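Local coordinates for protein of unknown function DUF574 (Streptomyces avermitilis, PDB 3GIW) that is of unknown function but binds S-adenosyl-L-homocysteine and is probably an S-adenosylmethionine-dependent methyltransferase with a Rossmann-like fold, at residues A[92-97]-A[122-127]; A[178-183]-A[232-237]; A[246-251]-A[262-267]. One frame throughout, in Å; residues are numbered along the deposited sequence.

Contact 1 of 3, residues A[92-97]-A[122-127]; sequences SPNLHE and QGLLAS
A polar contact led by one imidazole, that of H96, joins the first turn of helix 95-102 to the short helical turn 122-125, beside the parallel strands 107-112 and 132-137. The donor is H96 NE2, 2.9 Å from A126 O with an N-H...O angle of 148°; it stands above the carbonyl plane of A126, 55° out of it. A126 is the centre of an inverse gamma turn. With CG between the backbone N and the carbonyl carbon (chi1 82°), the ring swings over to 122-127, where H96 CE1 lies 3.3 Å from G123 O at the ring edge. L124 O sits over one face of the imidazole and E97 CG over the opposite one. Y110 OH bonds ND1, so the ring is held at both nitrogens and its rotation is fixed. In this Rossmann-like methyltransferase fold, both segments pack on strand 107-112, which ends at the ligand-binding D112. N94 crosses L124 at about a right angle, N94 OD1 3.9 Å from L124 CD2, while T91 N bonds that same oxygen. The side chain of N94 also touches R63, which binds S-adenosyl-L-homocysteine when that ligand is present. Within 92-97, E97 OE1 accepts from N94 N (2.9 Å).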
# COMPACT_ATOMS: atom_id res chain seq x y z
N SER A 92 -3.74 10.32 -8.65
CA SER A 92 -3.33 10.08 -10.02
C SER A 92 -1.81 9.98 -10.13
O SER A 92 -1.08 10.83 -9.59
CB SER A 92 -3.81 11.24 -10.89
OG SER A 92 -3.67 10.90 -12.25
N PRO A 93 -1.31 8.95 -10.84
CA PRO A 93 -2.03 7.84 -11.43
C PRO A 93 -2.38 6.75 -10.42
O PRO A 93 -1.57 6.39 -9.55
CB PRO A 93 -1.04 7.30 -12.46
CG PRO A 93 0.26 7.54 -11.84
CD PRO A 93 0.14 8.85 -11.11
N ASN A 94 -3.59 6.22 -10.54
CA ASN A 94 -3.97 5.10 -9.69
C ASN A 94 -3.36 3.82 -10.26
O ASN A 94 -2.94 3.77 -11.43
CB ASN A 94 -5.49 4.96 -9.64
CG ASN A 94 -6.14 6.03 -8.81
OD1 ASN A 94 -5.93 6.09 -7.60
ND2 ASN A 94 -6.93 6.88 -9.45
N LEU A 95 -3.33 2.80 -9.41
CA LEU A 95 -2.72 1.51 -9.76
C LEU A 95 -3.25 1.01 -11.11
O LEU A 95 -2.47 0.61 -11.99
CB LEU A 95 -3.01 0.49 -8.65
CG LEU A 95 -2.21 -0.81 -8.72
CD1 LEU A 95 -2.04 -1.45 -7.36
CD2 LEU A 95 -2.84 -1.75 -9.65
N HIS A 96 -4.57 1.00 -11.29
CA HIS A 96 -5.12 0.49 -12.56
C HIS A 96 -4.75 1.30 -13.80
O HIS A 96 -4.74 0.76 -14.91
CB HIS A 96 -6.65 0.25 -12.50
CG HIS A 96 -7.49 1.47 -12.72
ND1 HIS A 96 -7.75 2.37 -11.70
CD2 HIS A 96 -8.15 1.91 -13.81
CE1 HIS A 96 -8.54 3.33 -12.19
NE2 HIS A 96 -8.78 3.08 -13.46
N GLU A 97 -4.53 2.59 -13.61
CA GLU A 97 -4.19 3.47 -14.73
C GLU A 97 -2.78 3.11 -15.21
O GLU A 97 -2.52 3.09 -16.43
CB GLU A 97 -4.33 4.93 -14.30
CG GLU A 97 -5.78 5.28 -14.00
CD GLU A 97 -5.99 6.55 -13.17
OE1 GLU A 97 -5.04 7.23 -12.79
OE2 GLU A 97 -7.16 6.86 -12.87
N GLN A 122 -15.71 6.36 -7.78
CA GLN A 122 -15.87 6.49 -9.25
C GLN A 122 -14.53 6.44 -10.04
O GLN A 122 -14.45 5.79 -11.09
CB GLN A 122 -16.65 7.77 -9.61
CG GLN A 122 -17.01 7.87 -11.07
CD GLN A 122 -15.89 8.42 -11.97
OE1 GLN A 122 -14.99 9.13 -11.53
NE2 GLN A 122 -16.00 8.10 -13.26
N GLY A 123 -13.52 7.16 -9.57
CA GLY A 123 -12.20 7.15 -10.25
C GLY A 123 -11.51 5.80 -10.27
O GLY A 123 -10.79 5.48 -11.22
N LEU A 124 -11.75 5.00 -9.24
CA LEU A 124 -11.24 3.63 -9.20
C LEU A 124 -11.96 2.75 -10.22
O LEU A 124 -11.38 1.81 -10.74
CB LEU A 124 -11.36 3.04 -7.78
CG LEU A 124 -10.63 3.82 -6.69
CD1 LEU A 124 -10.92 3.14 -5.34
CD2 LEU A 124 -9.14 3.90 -6.97
N LEU A 125 -13.24 3.03 -10.44
CA LEU A 125 -14.09 2.24 -11.32
C LEU A 125 -13.99 2.62 -12.82
O LEU A 125 -14.53 1.90 -13.68
CB LEU A 125 -15.55 2.34 -10.83
CG LEU A 125 -15.84 1.78 -9.43
CD1 LEU A 125 -17.30 1.98 -9.02
CD2 LEU A 125 -15.45 0.30 -9.35
N ALA A 126 -13.32 3.73 -13.11
CA ALA A 126 -13.14 4.22 -14.49
C ALA A 126 -12.06 3.42 -15.23
O ALA A 126 -10.90 3.82 -15.30
CB ALA A 126 -12.81 5.69 -14.50
N SER A 127 -12.50 2.31 -15.83
CA SER A 127 -11.64 1.33 -16.48
C SER A 127 -11.60 1.55 -17.99
O SER A 127 -12.55 2.10 -18.56
CB SER A 127 -12.18 -0.07 -16.19
OG SER A 127 -11.36 -1.07 -16.77
O HOH W 1 -9.54 6.58 -13.22

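Contact 2 of 3, residues A[178-183]-A[232-237]; sequences DAVGIV and AEEFFE
The phenyl ring of F235 takes V180 CG2 on one face and A179 O near its plane at the edge, where F235 CE1 lies 3.7 Å from that oxygen. A232 O is also at the edge, in plane. The methyl is almost centred: V180 CG2 stands 3.7 Å from the F235 ring centroid and 10° off the normal, which defines a CH-pi contact over the face. F235 CG lies anti to its own carbonyl carbon (chi1 -66°), and from there the ring reaches the backbone of 178-183, F235 CE1 coming to 3.6 Å from V180 CA. This is also where the two backbones are nearest.

V183 CG2 meets F235 CE1 obliquely at 4.0 Å, the two side chains crossing at about a right angle, and A179 CB touches F235 CZ at 4.1 Å. These side-chain contacts with the ring are apolar, and no hydrogen bond crosses between the segments. The contact joins the start of helix 179-187 to the type I turn from E234 to E237, near the end of the 229-234 helical region, on one side of the central sheet of the Rossmann-like fold. F235 also rests on M198 and I200 of strand 195-201, and V183 on L196 of the same strand, so ring and helix share one floor.

At the exposed margin the extended chain of E234 crosses V180 at about a right angle, with E234 OE1 3.8 Å from V180 CG2. The helix start carries its own N-cap: D178 OD1 accepts a weak bond from G181 N at 3.3 Å. One residue beyond 178-183, R184 NH1 bonds both F235 O and E237 O, tying the turn to helix 179-187.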
# COMPACT_ATOMS: atom_id res chain seq x y z
N ASP A 178 -1.91 -10.97 13.95
CA ASP A 178 -0.98 -11.74 13.10
C ASP A 178 -0.95 -11.23 11.67
O ASP A 178 -1.44 -11.90 10.76
CB ASP A 178 -1.29 -13.25 13.11
CG ASP A 178 -0.20 -14.06 12.44
OD1 ASP A 178 0.94 -13.57 12.35
OD2 ASP A 178 -0.48 -15.18 11.99
N ALA A 179 -0.32 -10.07 11.45
CA ALA A 179 -0.22 -9.49 10.13
C ALA A 179 0.39 -10.44 9.10
O ALA A 179 -0.07 -10.50 7.97
CB ALA A 179 0.56 -8.15 10.14
N VAL A 180 1.43 -11.17 9.49
CA VAL A 180 2.06 -12.08 8.54
C VAL A 180 1.03 -13.14 8.13
O VAL A 180 0.93 -13.46 6.95
CB VAL A 180 3.34 -12.73 9.15
CG1 VAL A 180 3.84 -13.89 8.28
CG2 VAL A 180 4.45 -11.66 9.36
N GLY A 181 0.30 -13.71 9.09
CA GLY A 181 -0.73 -14.70 8.77
C GLY A 181 -1.83 -14.20 7.87
O GLY A 181 -2.28 -14.91 6.96
N ILE A 182 -2.28 -12.99 8.10
CA ILE A 182 -3.34 -12.40 7.29
C ILE A 182 -2.85 -12.23 5.85
O ILE A 182 -3.53 -12.63 4.89
CB ILE A 182 -3.72 -11.02 7.80
CG1 ILE A 182 -4.42 -11.17 9.14
CG2 ILE A 182 -4.61 -10.23 6.76
CD1 ILE A 182 -4.65 -9.84 9.81
N VAL A 183 -1.67 -11.66 5.68
CA VAL A 183 -1.14 -11.48 4.33
C VAL A 183 -1.00 -12.83 3.61
O VAL A 183 -1.41 -12.97 2.43
CB VAL A 183 0.18 -10.70 4.36
CG1 VAL A 183 0.89 -10.84 3.00
CG2 VAL A 183 -0.08 -9.27 4.73
N ALA A 232 10.47 -7.79 8.59
CA ALA A 232 9.92 -7.65 7.25
C ALA A 232 10.10 -8.95 6.44
O ALA A 232 9.24 -9.32 5.63
CB ALA A 232 10.58 -6.47 6.55
N GLU A 233 11.24 -9.61 6.67
CA GLU A 233 11.57 -10.84 5.93
C GLU A 233 10.52 -11.94 6.15
O GLU A 233 10.29 -12.78 5.25
CB GLU A 233 12.96 -11.38 6.30
CG GLU A 233 14.15 -10.59 5.79
CD GLU A 233 15.47 -11.28 6.09
OE1 GLU A 233 15.68 -11.72 7.24
OE2 GLU A 233 16.27 -11.43 5.14
N GLU A 234 9.88 -11.93 7.32
CA GLU A 234 8.89 -12.97 7.64
C GLU A 234 7.75 -13.02 6.61
O GLU A 234 7.21 -14.10 6.29
CB GLU A 234 8.29 -12.80 9.04
CG GLU A 234 7.67 -14.10 9.54
CD GLU A 234 7.07 -14.01 10.93
OE1 GLU A 234 7.22 -12.95 11.58
OE2 GLU A 234 6.50 -15.07 11.37
N PHE A 235 7.31 -11.87 6.13
CA PHE A 235 6.26 -11.84 5.10
C PHE A 235 6.64 -12.57 3.79
O PHE A 235 5.75 -12.98 3.06
CB PHE A 235 5.86 -10.38 4.74
CG PHE A 235 5.18 -9.63 5.86
CD1 PHE A 235 3.82 -9.70 6.04
CD2 PHE A 235 5.93 -8.86 6.72
CE1 PHE A 235 3.20 -9.01 7.07
CE2 PHE A 235 5.31 -8.17 7.78
CZ PHE A 235 3.96 -8.24 7.94
N PHE A 236 7.93 -12.68 3.49
CA PHE A 236 8.37 -13.16 2.19
C PHE A 236 8.99 -14.57 2.24
O PHE A 236 9.50 -15.07 1.23
CB PHE A 236 9.32 -12.12 1.58
CG PHE A 236 8.65 -10.84 1.26
CD1 PHE A 236 7.98 -10.69 0.08
CD2 PHE A 236 8.68 -9.76 2.15
CE1 PHE A 236 7.35 -9.50 -0.24
CE2 PHE A 236 8.04 -8.58 1.82
CZ PHE A 236 7.37 -8.45 0.62
N GLU A 237 8.96 -15.20 3.40
CA GLU A 237 9.47 -16.59 3.54
C GLU A 237 8.76 -17.55 2.60
O GLU A 237 7.55 -17.53 2.49
CB GLU A 237 9.34 -17.07 4.98
CG GLU A 237 10.33 -16.41 5.92
CD GLU A 237 11.79 -16.85 5.71
OE1 GLU A 237 12.02 -17.98 5.23
OE2 GLU A 237 12.72 -16.06 6.06

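Contact 3 of 3, residues A[246-251]-A[262-267]; sequences IVQVHK and IRDEDI
Hydrogen bonds come first: the amide of Q248 reaches across to two carbonyls of 262-267. Q248 NE2 donates to D264 O at 2.9 Å and 163°, with that oxygen in the amide plane, and more weakly to I267 O, where the angle is only 124°. D264 O accepts from I267 N as well. A leucine here would probably leave D264 O and I267 O without their donor from 246-251, and the two segments less firmly joined.

Charge pairing follows. The extended K251 brings NZ to 3.1 Å from D264 OD2 and equally near OD1, a salt bridge made of weak bonds. D264 OD1 also lies at the edge of the H250 ring, near its plane, 3.6 Å from H250 NE2.

CH-pi and apolar packing complete the set. H250, with CG between backbone N and carbonyl carbon (chi1 67°), turns one face to I267 CG1, 3.8 Å from the ring centroid in a CH-pi contact; K251 CG covers the opposite face. ND1 is buried here with no partner in the model. V249 CG2 touches I267 CG2 at 3.7 Å.

The contact closes the connection between antiparallel strands 240-248 and 269-275, while helix 55-75 packs against V249, I262 and I267.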
# COMPACT_ATOMS: atom_id res chain seq x y z
N ILE A 246 14.62 -6.76 -0.08
CA ILE A 246 13.89 -5.88 0.83
C ILE A 246 14.80 -4.71 1.20
O ILE A 246 15.82 -4.90 1.89
CB ILE A 246 13.42 -6.62 2.12
CG1 ILE A 246 12.59 -7.87 1.78
CG2 ILE A 246 12.65 -5.68 3.05
CD1 ILE A 246 12.41 -8.85 2.98
N VAL A 247 14.49 -3.54 0.65
CA VAL A 247 15.34 -2.35 0.79
C VAL A 247 14.52 -1.11 1.03
O VAL A 247 13.31 -1.11 0.85
CB VAL A 247 16.20 -2.12 -0.46
CG1 VAL A 247 17.12 -3.31 -0.75
CG2 VAL A 247 15.33 -1.81 -1.70
N GLN A 248 15.14 -0.04 1.52
CA GLN A 248 14.40 1.21 1.62
C GLN A 248 13.78 1.59 0.27
O GLN A 248 14.39 1.42 -0.75
CB GLN A 248 15.27 2.35 2.16
CG GLN A 248 15.62 2.22 3.64
CD GLN A 248 16.39 3.47 4.07
OE1 GLN A 248 17.55 3.67 3.70
NE2 GLN A 248 15.69 4.37 4.80
N VAL A 249 12.55 2.10 0.28
CA VAL A 249 11.80 2.27 -0.96
C VAL A 249 12.51 3.12 -2.00
O VAL A 249 12.39 2.82 -3.21
CB VAL A 249 10.36 2.81 -0.78
CG1 VAL A 249 9.49 1.75 -0.18
CG2 VAL A 249 10.27 4.11 0.01
N HIS A 250 13.28 4.13 -1.60
CA HIS A 250 13.96 4.99 -2.58
C HIS A 250 15.16 4.31 -3.23
O HIS A 250 15.74 4.85 -4.17
CB HIS A 250 14.34 6.32 -1.95
CG HIS A 250 15.39 6.19 -0.90
ND1 HIS A 250 15.27 5.35 0.19
CD2 HIS A 250 16.58 6.84 -0.74
CE1 HIS A 250 16.34 5.47 0.95
NE2 HIS A 250 17.15 6.37 0.42
N LYS A 251 15.54 3.16 -2.72
CA LYS A 251 16.62 2.34 -3.26
C LYS A 251 16.14 1.14 -4.11
O LYS A 251 16.96 0.36 -4.59
CB LYS A 251 17.50 1.83 -2.09
CG LYS A 251 18.15 2.95 -1.32
CD LYS A 251 19.10 2.46 -0.24
CE LYS A 251 19.62 3.64 0.54
NZ LYS A 251 20.74 3.27 1.46
N ILE A 262 17.57 12.94 -0.95
CA ILE A 262 16.96 12.10 0.08
C ILE A 262 18.03 11.34 0.87
O ILE A 262 18.81 10.56 0.32
CB ILE A 262 15.98 11.09 -0.55
CG1 ILE A 262 14.89 11.84 -1.34
CG2 ILE A 262 15.36 10.20 0.54
CD1 ILE A 262 13.91 10.89 -2.07
N ARG A 263 18.06 11.57 2.18
CA ARG A 263 18.94 10.88 3.10
C ARG A 263 18.26 9.58 3.57
O ARG A 263 17.04 9.50 3.56
CB ARG A 263 19.20 11.79 4.31
CG ARG A 263 19.75 13.15 3.93
CD ARG A 263 19.84 14.06 5.14
NE ARG A 263 18.53 14.29 5.73
CZ ARG A 263 18.34 14.94 6.86
NH1 ARG A 263 19.36 15.47 7.52
NH2 ARG A 263 17.11 15.12 7.30
N ASP A 264 19.03 8.59 4.03
CA ASP A 264 18.40 7.36 4.52
C ASP A 264 17.44 7.64 5.66
O ASP A 264 16.40 7.00 5.75
CB ASP A 264 19.43 6.29 4.90
CG ASP A 264 20.23 5.75 3.72
OD1 ASP A 264 20.00 6.12 2.55
OD2 ASP A 264 21.08 4.91 4.06
N GLU A 265 17.75 8.62 6.53
CA GLU A 265 16.92 8.91 7.66
C GLU A 265 15.57 9.52 7.27
O GLU A 265 14.67 9.55 8.08
CB GLU A 265 17.60 9.86 8.65
CG GLU A 265 17.97 11.24 8.11
CD GLU A 265 18.32 12.16 9.26
OE1 GLU A 265 17.35 12.65 9.92
OE2 GLU A 265 19.54 12.35 9.55
N ASP A 266 15.46 9.98 6.01
CA ASP A 266 14.22 10.61 5.51
C ASP A 266 13.18 9.61 4.99
O ASP A 266 12.12 10.02 4.53
CB ASP A 266 14.54 11.64 4.40
CG ASP A 266 15.45 12.75 4.87
OD1 ASP A 266 15.41 13.11 6.06
OD2 ASP A 266 16.24 13.25 4.01
N ILE A 267 13.47 8.31 5.05
CA ILE A 267 12.64 7.26 4.45
C ILE A 267 12.42 6.19 5.53
O ILE A 267 13.40 5.61 6.03
CB ILE A 267 13.34 6.66 3.17
CG1 ILE A 267 13.54 7.73 2.10
CG2 ILE A 267 12.55 5.43 2.64
CD1 ILE A 267 12.24 8.31 1.53

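How the contacts relate
Contact 2 is the most buried of the three and is held without any hydrogen bond across its segments, mainly by apolar packing, whereas contacts 1 and 3, both partly buried, use carbonyl-directed hydrogen bonds and involve an imidazole. In contact 1 the H96 ring is the donor; in contact 3 the face of H250 receives a methylene and a glutamine amide does the donating, with a salt bridge at the surface. Contacts 1 and 2 lie on opposite sides of the chain's centre, their centres 28 Å apart. Contacts 2 and 3 touch: I246 packs on A232, E233 and F236, linking helix 229-234 to strand 240-248. Helix 55-75 is common ground for contacts 1 and 3, through N94 and V249 among others.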